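Local coordinates for protein aminopeptidase N (PDB 5DLL) that probably removes N-terminal amino acids from intracellular peptides as a zinc-dependent aminopeptidase of the M1 family, with a preference for alanine, at residues A[349-352]-A[353-357]; A[358-362]-A[363-367]; A[388-391]-A[392-396]; A[535-538]-A[539-543]. All coordinates share one frame; numbering follows the deposited sequence.

Contact 1: residues A[349-352]-A[353-357]; sequences RDVK and RIDDV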
loop_
_atom_site.group_PDB
_atom_site.type_symbol
_atom_site.label_atom_id
_atom_site.label_comp_id
_atom_site.label_asym_id
_atom_site.label_seq_id
_atom_site.Cartn_x
_atom_site.Cartn_y
_atom_site.Cartn_z
ATOM N N ARG A 349 -2.325 12.902 11.024
ATOM C CA ARG A 349 -2.400 11.563 11.615
ATOM C C ARG A 349 -3.775 10.943 11.434
ATOM O O ARG A 349 -3.892 9.785 11.035
ATOM C CB ARG A 349 -2.077 11.592 13.113
ATOM C CG ARG A 349 -0.616 11.875 13.447
ATOM C CD ARG A 349 -0.221 11.290 14.794
ATOM N NE ARG A 349 -0.512 9.859 14.854
ATOM C CZ ARG A 349 0.319 8.886 14.478
ATOM N NH1 ARG A 349 1.539 9.149 14.016
ATOM N NH2 ARG A 349 -0.079 7.627 14.576
ATOM N N ASP A 350 -4.808 11.726 11.727
ATOM C CA ASP A 350 -6.186 11.233 11.743
ATOM C C ASP A 350 -6.669 10.808 10.356
ATOM O O ASP A 350 -7.337 9.787 10.219
ATOM C CB ASP A 350 -7.126 12.299 12.316
ATOM C CG ASP A 350 -6.766 12.697 13.742
ATOM O OD1 ASP A 350 -6.606 11.797 14.592
ATOM O OD2 ASP A 350 -6.645 13.914 14.010
ATOM N N VAL A 351 -6.322 11.588 9.334
ATOM C CA VAL A 351 -6.716 11.290 7.958
ATOM C C VAL A 351 -5.997 10.037 7.460
ATOM O O VAL A 351 -6.628 9.118 6.926
ATOM C CB VAL A 351 -6.413 12.471 7.009
ATOM C CG1 VAL A 351 -6.702 12.101 5.557
ATOM C CG2 VAL A 351 -7.223 13.694 7.416
ATOM N N LYS A 352 -4.678 10.000 7.637
ATOM C CA LYS A 352 -3.903 8.821 7.280
ATOM C C LYS A 352 -4.488 7.591 7.953
ATOM O O LYS A 352 -4.581 6.532 7.340
ATOM C CB LYS A 352 -2.434 8.974 7.686
ATOM C CG LYS A 352 -1.564 7.754 7.390
ATOM C CD LYS A 352 -1.707 7.279 5.947
ATOM C CE LYS A 352 -0.680 6.213 5.597
ATOM N NZ LYS A 352 -1.013 5.521 4.319
ATOM N N ARG A 353 -4.887 7.747 9.210
ATOM C CA ARG A 353 -5.435 6.648 9.987
ATOM C C ARG A 353 -6.822 6.225 9.502
ATOM O O ARG A 353 -7.157 5.041 9.552
ATOM C CB ARG A 353 -5.474 7.014 11.476
ATOM C CG ARG A 353 -5.849 5.870 12.407
ATOM C CD ARG A 353 -5.024 4.620 12.142
ATOM N NE ARG A 353 -5.462 3.490 12.956
ATOM C CZ ARG A 353 -5.252 2.209 12.654
ATOM N NH1 ARG A 353 -4.615 1.866 11.537
ATOM N NH2 ARG A 353 -5.697 1.261 13.475
ATOM N N ILE A 354 -7.627 7.177 9.035
ATOM C CA ILE A 354 -8.910 6.838 8.408
ATOM C C ILE A 354 -8.672 6.048 7.115
ATOM O O ILE A 354 -9.281 5.000 6.910
ATOM C CB ILE A 354 -9.779 8.092 8.144
ATOM C CG1 ILE A 354 -10.311 8.653 9.469
ATOM C CG2 ILE A 354 -10.953 7.766 7.224
ATOM C CD1 ILE A 354 -10.803 10.082 9.384
ATOM N N ASP A 355 -7.771 6.543 6.267
ATOM C CA ASP A 355 -7.437 5.879 4.999
ATOM C C ASP A 355 -6.957 4.439 5.178
ATOM O O ASP A 355 -7.296 3.573 4.373
ATOM C CB ASP A 355 -6.364 6.668 4.234
ATOM C CG ASP A 355 -6.859 8.025 3.748
ATOM O OD1 ASP A 355 -8.087 8.268 3.758
ATOM O OD2 ASP A 355 -6.009 8.854 3.355
ATOM N N ASP A 356 -6.169 4.190 6.224
ATOM C CA ASP A 356 -5.649 2.843 6.502
ATOM C C ASP A 356 -6.739 1.912 7.032
ATOM O O ASP A 356 -6.740 0.720 6.728
ATOM C CB ASP A 356 -4.483 2.891 7.501
ATOM C CG ASP A 356 -3.268 3.653 6.966
ATOM O OD1 ASP A 356 -3.121 3.788 5.730
ATOM O OD2 ASP A 356 -2.453 4.118 7.793
ATOM N N VAL A 357 -7.658 2.457 7.826
ATOM C CA VAL A 357 -8.792 1.682 8.334
ATOM C C VAL A 357 -9.800 1.345 7.227
ATOM O O VAL A 357 -10.325 0.231 7.190
ATOM C CB VAL A 357 -9.512 2.414 9.485
ATOM C CG1 VAL A 357 -10.772 1.661 9.905
ATOM C CG2 VAL A 357 -8.573 2.588 10.671
#
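Arg349 to Asp356 form ordinary alpha-helix, in which the amides of Arg353, Ile354, Asp355 and Asp356 each bond to the carbonyl four residues earlier, the Asp355 N to Val351 O bond being the straightest at 173°. On one flank Lys352 leaves the backbone with CG anti to N (chi1 178°), then bends at chi2. That bend carries its aliphatic chain across the carboxylate of Asp356, with Lys352 CE 3.4 Å from Asp356 OD1. The chain ends in a salt bridge of 3.1 Å from Lys352 NZ to Asp356 OD1, which receives the ammonium on its syn lone pair. Lysine suits this place because its long chain can span one helical turn. Val351 and Asp355 run side by side on the next flank, with Val351 CG1 4.0 Å from Asp355 OD2. Arg353 sends its guanidinium away from this turn to a salt bridge with Glu398 and a hydrogen bond with Asp539 O. One guanidinium face lies against Val357 CG2, which is centred 3.9 Å above its plane. The turn therefore divides its charges: Lys352 and Asp356 are matched within the helix on a partly exposed flank, whereas buried Arg353 finds its balancing charge on another helix.

Contact 2: residues A[358-362]-A[363-367]; sequences RIIRS and AQFAE
Ile360 has CG2 anti to its own N and CG1 beside it (chi1 -62°), while Phe365 has CG anti to its carbonyl carbon (chi1 -82°); together these settings swing the phenyl ring back along the helix to meet the isoleucine. The two side chains touch where Ile360 CG2 comes 3.5 Å from Phe365 CE1. Over the ring face on that side lies Arg361 CA, 4.2 Å from the centroid of the Phe365 ring, a CH-pi contact made by the backbone. The Arg361 side chain leads the other way, to a salt bridge with Asp570. The other branch of Ile360 ends in CD1, which lies alongside Gln364, with Ile360 CD1 3.9 Å from Gln364 CB. Beyond this apolar stem the amide of Gln364 turns to polar partners, its NE2 donating to Asp368 OD2 and to Thr391 OG1. Glutamine thus fits a buried boundary: methylenes for the isoleucine, an amide shared between Asp368 of its own helix and Thr391 of the next.

The backbone explains why residues five apart pair here. Gln364 N bonds to Ile359 O at 3.2 Å and 168°, and Phe365 N bonds to Ile360 O at 2.9 Å. Ala363 N also reaches Ile359 O, but weakly. By Ala366 N to Ser362 O the four-residue spacing has returned, and the small side chains of Ala363 and Ala366 take little room on this more open flank. Such a local widening is a pi-type turn set into an alpha-helix, here within helix 349-369 of the M1 peptidase domain.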
loop_
_atom_site.group_PDB
_atom_site.type_symbol
_atom_site.label_atom_id
_atom_site.label_comp_id
_atom_site.label_asym_id
_atom_site.label_seq_id
_atom_site.Cartn_x
_atom_site.Cartn_y
_atom_site.Cartn_z
ATOM N N ARG A 358 -10.071 2.303 6.340
ATOM C CA ARG A 358 -10.971 2.070 5.209
ATOM C C ARG A 358 -10.540 0.842 4.396
ATOM O O ARG A 358 -11.386 0.104 3.894
ATOM C CB ARG A 358 -11.047 3.305 4.297
ATOM C CG ARG A 358 -11.790 4.506 4.878
ATOM C CD ARG A 358 -13.009 4.095 5.686
ATOM N NE ARG A 358 -13.839 3.134 4.969
ATOM C CZ ARG A 358 -14.924 2.556 5.475
ATOM N NH1 ARG A 358 -15.319 2.844 6.709
ATOM N NH2 ARG A 358 -15.613 1.689 4.745
ATOM N N ILE A 359 -9.228 0.630 4.278
ATOM C CA ILE A 359 -8.674 -0.557 3.603
ATOM C C ILE A 359 -8.983 -1.843 4.368
ATOM O O ILE A 359 -9.349 -2.849 3.760
ATOM C CB ILE A 359 -7.142 -0.427 3.388
ATOM C CG1 ILE A 359 -6.858 0.471 2.179
ATOM C CG2 ILE A 359 -6.482 -1.785 3.187
ATOM C CD1 ILE A 359 -5.395 0.821 1.993
ATOM N N ILE A 360 -8.834 -1.808 5.689
ATOM C CA ILE A 360 -9.114 -2.980 6.520
ATOM C C ILE A 360 -10.598 -3.345 6.500
ATOM O O ILE A 360 -10.947 -4.518 6.402
ATOM C CB ILE A 360 -8.651 -2.782 7.977
ATOM C CG1 ILE A 360 -7.136 -2.567 8.037
ATOM C CG2 ILE A 360 -9.047 -3.977 8.840
ATOM C CD1 ILE A 360 -6.317 -3.678 7.410
ATOM N N ARG A 361 -11.469 -2.347 6.585
ATOM C CA ARG A 361 -12.913 -2.595 6.552
ATOM C C ARG A 361 -13.421 -2.967 5.166
ATOM O O ARG A 361 -14.368 -3.739 5.044
ATOM C CB ARG A 361 -13.670 -1.377 7.063
ATOM C CG ARG A 361 -13.496 -1.161 8.551
ATOM C CD ARG A 361 -14.154 0.130 8.981
ATOM N NE ARG A 361 -14.173 0.264 10.430
ATOM C CZ ARG A 361 -14.516 1.373 11.075
ATOM N NH1 ARG A 361 -14.873 2.464 10.404
ATOM N NH2 ARG A 361 -14.496 1.391 12.401
ATOM N N SER A 362 -12.798 -2.411 4.130
ATOM C CA SER A 362 -13.148 -2.751 2.752
ATOM C C SER A 362 -12.503 -4.074 2.326
ATOM O O SER A 362 -13.149 -5.118 2.367
ATOM C CB SER A 362 -12.754 -1.616 1.798
ATOM O OG SER A 362 -13.146 -1.905 0.472
ATOM N N ALA A 363 -11.222 -4.034 1.967
ATOM C CA ALA A 363 -10.562 -5.156 1.291
ATOM C C ALA A 363 -10.195 -6.310 2.218
ATOM O O ALA A 363 -10.433 -7.471 1.888
ATOM C CB ALA A 363 -9.317 -4.664 0.569
ATOM N N GLN A 364 -9.610 -5.993 3.370
ATOM C CA GLN A 364 -9.083 -7.022 4.266
ATOM C C GLN A 364 -10.213 -7.856 4.860
ATOM O O GLN A 364 -10.165 -9.086 4.830
ATOM C CB GLN A 364 -8.239 -6.394 5.378
ATOM C CG GLN A 364 -7.233 -7.337 6.021
ATOM C CD GLN A 364 -7.874 -8.352 6.950
ATOM O OE1 GLN A 364 -8.733 -8.013 7.766
ATOM N NE2 GLN A 364 -7.458 -9.607 6.830
ATOM N N PHE A 365 -11.222 -7.179 5.398
ATOM C CA PHE A 365 -12.428 -7.846 5.889
ATOM C C PHE A 365 -13.078 -8.669 4.778
ATOM O O PHE A 365 -13.536 -9.785 5.023
ATOM C CB PHE A 365 -13.428 -6.818 6.438
ATOM C CG PHE A 365 -13.146 -6.365 7.856
ATOM C CD1 PHE A 365 -11.896 -6.534 8.451
ATOM C CD2 PHE A 365 -14.146 -5.734 8.592
ATOM C CE1 PHE A 365 -11.663 -6.102 9.745
ATOM C CE2 PHE A 365 -13.913 -5.302 9.886
ATOM C CZ PHE A 365 -12.672 -5.485 10.463
ATOM N N ALA A 366 -13.104 -8.120 3.563
ATOM C CA ALA A 366 -13.670 -8.820 2.402
ATOM C C ALA A 366 -12.874 -10.074 2.036
ATOM O O ALA A 366 -13.453 -11.076 1.608
ATOM C CB ALA A 366 -13.757 -7.885 1.201
ATOM N N GLU A 367 -11.552 -10.006 2.198
ATOM C CA GLU A 367 -10.674 -11.152 1.964
ATOM C C GLU A 367 -10.851 -12.242 3.028
ATOM O O GLU A 367 -10.830 -13.431 2.705
ATOM C CB GLU A 367 -9.214 -10.697 1.919
ATOM C CG GLU A 367 -8.227 -11.785 1.518
ATOM C CD GLU A 367 -6.856 -11.230 1.180
ATOM O OE1 GLU A 367 -6.268 -10.521 2.027
ATOM O OE2 GLU A 367 -6.365 -11.507 0.068
#

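Contact 3: residues A[388-391]-A[392-396]; sequences YTVT and VYNKG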
loop_
_atom_site.group_PDB
_atom_site.type_symbol
_atom_site.label_atom_id
_atom_site.label_comp_id
_atom_site.label_asym_id
_atom_site.label_seq_id
_atom_site.Cartn_x
_atom_site.Cartn_y
_atom_site.Cartn_z
ATOM N N TYR A 388 1.217 -11.917 -1.280
ATOM C CA TYR A 388 1.047 -10.495 -1.598
ATOM C C TYR A 388 -0.424 -10.083 -1.508
ATOM O O TYR A 388 -1.085 -9.866 -2.523
ATOM C CB TYR A 388 1.636 -10.178 -2.981
ATOM C CG TYR A 388 3.083 -10.622 -3.163
ATOM C CD1 TYR A 388 3.956 -10.707 -2.075
ATOM C CD2 TYR A 388 3.586 -10.939 -4.425
ATOM C CE1 TYR A 388 5.272 -11.105 -2.237
ATOM C CE2 TYR A 388 4.906 -11.338 -4.592
ATOM C CZ TYR A 388 5.743 -11.416 -3.490
ATOM O OH TYR A 388 7.055 -11.803 -3.617
ATOM N N THR A 389 -0.912 -9.972 -0.274
ATOM C CA THR A 389 -2.321 -9.702 0.012
ATOM C C THR A 389 -2.456 -8.650 1.099
ATOM O O THR A 389 -1.530 -8.438 1.886
ATOM C CB THR A 389 -3.036 -10.969 0.514
ATOM O OG1 THR A 389 -2.354 -11.483 1.666
ATOM C CG2 THR A 389 -3.065 -12.036 -0.562
ATOM N N VAL A 390 -3.618 -8.001 1.143
ATOM C CA VAL A 390 -3.914 -7.010 2.183
ATOM C C VAL A 390 -3.905 -7.611 3.593
ATOM O O VAL A 390 -3.515 -6.951 4.552
ATOM C CB VAL A 390 -5.246 -6.261 1.925
ATOM C CG1 VAL A 390 -5.140 -5.424 0.661
ATOM C CG2 VAL A 390 -6.427 -7.218 1.830
ATOM N N THR A 391 -4.320 -8.867 3.720
ATOM C CA THR A 391 -4.182 -9.589 4.980
ATOM C C THR A 391 -2.727 -9.589 5.470
ATOM O O THR A 391 -2.452 -9.196 6.599
ATOM C CB THR A 391 -4.675 -11.042 4.840
ATOM O OG1 THR A 391 -6.090 -11.045 4.600
ATOM C CG2 THR A 391 -4.362 -11.857 6.098
ATOM N N VAL A 392 -1.801 -10.021 4.620
ATOM C CA VAL A 392 -0.399 -10.165 5.020
ATOM C C VAL A 392 0.276 -8.804 5.267
ATOM O O VAL A 392 1.026 -8.649 6.228
ATOM C CB VAL A 392 0.403 -10.975 3.970
ATOM C CG1 VAL A 392 1.896 -10.974 4.282
ATOM C CG2 VAL A 392 -0.110 -12.406 3.895
ATOM N N TYR A 393 0.000 -7.827 4.406
ATOM C CA TYR A 393 0.658 -6.518 4.480
ATOM C C TYR A 393 -0.043 -5.563 5.445
ATOM O O TYR A 393 0.565 -5.070 6.401
ATOM C CB TYR A 393 0.718 -5.873 3.090
ATOM C CG TYR A 393 1.813 -6.417 2.200
ATOM C CD1 TYR A 393 1.922 -7.787 1.947
ATOM C CD2 TYR A 393 2.741 -5.563 1.602
ATOM C CE1 TYR A 393 2.924 -8.289 1.134
ATOM C CE2 TYR A 393 3.744 -6.058 0.782
ATOM C CZ TYR A 393 3.830 -7.420 0.550
ATOM O OH TYR A 393 4.824 -7.917 -0.260
ATOM N N ASN A 394 -1.323 -5.312 5.183
ATOM C CA ASN A 394 -2.067 -4.266 5.879
ATOM C C ASN A 394 -2.601 -4.701 7.245
ATOM O O ASN A 394 -2.520 -3.933 8.202
ATOM C CB ASN A 394 -3.186 -3.726 4.985
ATOM C CG ASN A 394 -2.672 -3.256 3.631
ATOM O OD1 ASN A 394 -2.776 -3.967 2.636
ATOM N ND2 ASN A 394 -2.096 -2.065 3.594
ATOM N N LYS A 395 -3.132 -5.920 7.349
ATOM C CA LYS A 395 -3.455 -6.487 8.669
ATOM C C LYS A 395 -2.183 -6.882 9.426
ATOM O O LYS A 395 -2.206 -6.990 10.645
ATOM C CB LYS A 395 -4.419 -7.678 8.571
ATOM C CG LYS A 395 -4.658 -8.408 9.893
ATOM C CD LYS A 395 -5.808 -9.403 9.811
ATOM C CE LYS A 395 -5.974 -10.171 11.116
ATOM N NZ LYS A 395 -7.190 -11.031 11.145
ATOM N N GLY A 396 -1.083 -7.096 8.706
ATOM C CA GLY A 396 0.226 -7.295 9.330
ATOM C C GLY A 396 0.678 -6.078 10.122
ATOM O O GLY A 396 1.142 -6.210 11.253
#
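The phenol rings of Tyr388 and Tyr393 lie side by side and point the same way, Tyr393 setting its hydroxyl obliquely against the other ring, with Tyr393 OH 3.4 Å from Tyr388 CD1. The Tyr393 ring is in turn approached obliquely by Thr389 O and by Tyr388 CA, the latter 4.0 Å from Tyr393 CE1. Both side chains touch helix 328-346, Tyr388 at Leu328 and Tyr393 at the zinc ligand Glu332.

Thr389 is the N-cap of helix 390-423. Thr389 OG1 sits between its own N and carbonyl carbon (chi1 56°) and accepts a weak bond of 3.3 Å from Val392 N; the same oxygen also bonds with His374 NE2. Threonine suits the site because its short hydroxyl can stand in for the carbonyl missing at a helix start. Thr389 O takes a shorter and stronger bond, 3.0 Å from Tyr393 N. One residue on, Val390 O is gripped twice, by Asn394 N at 2.8 Å and by Lys395 N at 3.0 Å. Asn394 also folds back over Val390, with OD1 3.4 Å from Val390 CG1.

A weak cap, backed by the firmer Tyr393 N to Thr389 O bond, starts a helix whose first turn carries Tyr393, its side chain about 5 Å from the bound zinc ion at nearest approach. This placement is consistent with the active-site tyrosine of M1 aminopeptidases, thought to stabilise the tetrahedral intermediate.

Contact 4: residues A[535-538]-A[539-543]; sequences SLFR and DFSAP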
loop_
_atom_site.group_PDB
_atom_site.type_symbol
_atom_site.label_atom_id
_atom_site.label_comp_id
_atom_site.label_asym_id
_atom_site.label_seq_id
_atom_site.Cartn_x
_atom_site.Cartn_y
_atom_site.Cartn_z
ATOM N N SER A 535 -16.566 5.745 24.727
ATOM C CA SER A 535 -15.747 5.913 23.528
ATOM C C SER A 535 -14.853 4.682 23.421
ATOM O O SER A 535 -13.949 4.507 24.236
ATOM C CB SER A 535 -14.901 7.182 23.636
ATOM O OG SER A 535 -14.052 7.324 22.515
ATOM N N LEU A 536 -15.114 3.833 22.428
ATOM C CA LEU A 536 -14.505 2.501 22.364
ATOM C C LEU A 536 -13.738 2.244 21.068
ATOM O O LEU A 536 -14.125 2.718 19.997
ATOM C CB LEU A 536 -15.584 1.432 22.540
ATOM C CG LEU A 536 -16.074 1.233 23.976
ATOM C CD1 LEU A 536 -17.358 0.417 24.001
ATOM C CD2 LEU A 536 -14.996 0.576 24.826
ATOM N N PHE A 537 -12.657 1.473 21.188
ATOM C CA PHE A 537 -11.764 1.162 20.068
ATOM C C PHE A 537 -11.297 2.434 19.358
ATOM O O PHE A 537 -11.492 2.614 18.151
ATOM C CB PHE A 537 -12.428 0.175 19.100
ATOM C CG PHE A 537 -12.774 -1.144 19.734
ATOM C CD1 PHE A 537 -11.804 -2.126 19.893
ATOM C CD2 PHE A 537 -14.062 -1.398 20.190
ATOM C CE1 PHE A 537 -12.116 -3.340 20.485
ATOM C CE2 PHE A 537 -14.381 -2.609 20.782
ATOM C CZ PHE A 537 -13.406 -3.582 20.931
ATOM N N ARG A 538 -10.681 3.313 20.142
ATOM C CA ARG A 538 -10.168 4.582 19.644
ATOM C C ARG A 538 -9.012 4.359 18.677
ATOM O O ARG A 538 -8.110 3.567 18.956
ATOM C CB ARG A 538 -9.699 5.444 20.807
ATOM C CG ARG A 538 -10.819 5.937 21.703
ATOM C CD ARG A 538 -10.253 6.789 22.825
ATOM N NE ARG A 538 -11.273 7.598 23.482
ATOM C CZ ARG A 538 -11.017 8.550 24.376
ATOM N NH1 ARG A 538 -9.764 8.829 24.731
ATOM N NH2 ARG A 538 -12.022 9.233 24.917
ATOM N N ASP A 539 -9.047 5.068 17.549
ATOM C CA ASP A 539 -8.078 4.891 16.454
ATOM C C ASP A 539 -8.084 3.467 15.880
ATOM O O ASP A 539 -7.061 3.000 15.360
ATOM C CB ASP A 539 -6.661 5.279 16.900
ATOM C CG ASP A 539 -6.574 6.712 17.372
ATOM O OD1 ASP A 539 -6.859 7.621 16.563
ATOM O OD2 ASP A 539 -6.216 6.930 18.548
ATOM N N PHE A 540 -9.235 2.793 15.967
ATOM C CA PHE A 540 -9.384 1.420 15.480
ATOM C C PHE A 540 -8.293 0.546 16.107
ATOM O O PHE A 540 -7.428 -0.001 15.411
ATOM C CB PHE A 540 -9.323 1.416 13.948
ATOM C CG PHE A 540 -9.867 0.171 13.309
ATOM C CD1 PHE A 540 -11.212 -0.158 13.427
ATOM C CD2 PHE A 540 -9.041 -0.653 12.549
ATOM C CE1 PHE A 540 -11.718 -1.296 12.820
ATOM C CE2 PHE A 540 -9.542 -1.790 11.941
ATOM C CZ PHE A 540 -10.881 -2.112 12.076
ATOM N N SER A 541 -8.339 0.439 17.434
ATOM C CA SER A 541 -7.251 -0.169 18.203
ATOM C C SER A 541 -7.021 -1.643 17.868
ATOM O O SER A 541 -5.897 -2.130 17.986
ATOM C CB SER A 541 -7.480 0.012 19.710
ATOM O OG SER A 541 -8.702 -0.562 20.130
ATOM N N ALA A 542 -8.083 -2.334 17.449
ATOM C CA ALA A 542 -8.004 -3.725 16.993
ATOM C C ALA A 542 -8.787 -3.912 15.680
ATOM O O ALA A 542 -9.825 -3.273 15.488
ATOM C CB ALA A 542 -8.548 -4.656 18.067
ATOM N N PRO A 543 -8.297 -4.792 14.777
ATOM C CA PRO A 543 -8.979 -5.069 13.509
ATOM C C PRO A 543 -10.181 -6.007 13.671
ATOM O O PRO A 543 -10.105 -7.195 13.339
ATOM C CB PRO A 543 -7.875 -5.708 12.658
ATOM C CG PRO A 543 -7.005 -6.397 13.646
ATOM C CD PRO A 543 -7.037 -5.554 14.889
#
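Phe537 and Ser541 make the close-packed side of this loop, with Ser541 OG 3.5 Å from Phe537 CD1 and approaching the ring obliquely. The hydroxyl lies between its own N and carbonyl carbon (chi1 59°), and it also bonds with Pro496 O, which accounts for a buried serine beside an aromatic ring. At the edge of the Phe537 ring, near its plane, comes Ala542 N, 4.5 Å from Phe537 CD1. Phe540 points out on another side of the turn, and one face of its ring carries Ala542 O, 3.6 Å above the centre of that ring.

The more open part is the corner at Asp539, third residue of the type II beta turn from Phe537 to Phe540, closed by a weak bond of 3.1 Å from Phe540 N to Phe537 O. Asp539 is partly exposed, with positive phi (60°), and its carboxylate pairs with Lys498. Buried Arg538 is extended from CG to NE, its NE donating to Ser535 OG at 3.0 Å, nearly in the guanidinium plane, while its terminal nitrogens form salt bridges with Glu511 and Asp562.

The segment links strands 533-535 and 545-547 of the Ig-like domain; Phe537 rests on strand 495-502, while Phe540 faces helices 349-369 and 565-581.

Contacts 1 and 2 are successive stretches of helix 349-369, regular in the first and widened in the second. Contact 3 begins helix 390-423, and Thr391 OG1 joins it to contact 2 by hydrogen bonds with Glu367 and Gln364; its tyrosines bring it nearest the zinc. Contact 4 is an irregular turn in the Ig-like domain and the most buried of the four, the others being partly buried. It meets the long helix through Phe540, packed on Val357, Ile360, Arg361 and Phe365, and through Arg353, which bonds to Asp539 O. Chemistry follows place: an internal ion pair in contact 1, apolar and CH-pi packing in contact 2, capping in contact 3, and charged side chains with outside partners in contact 4.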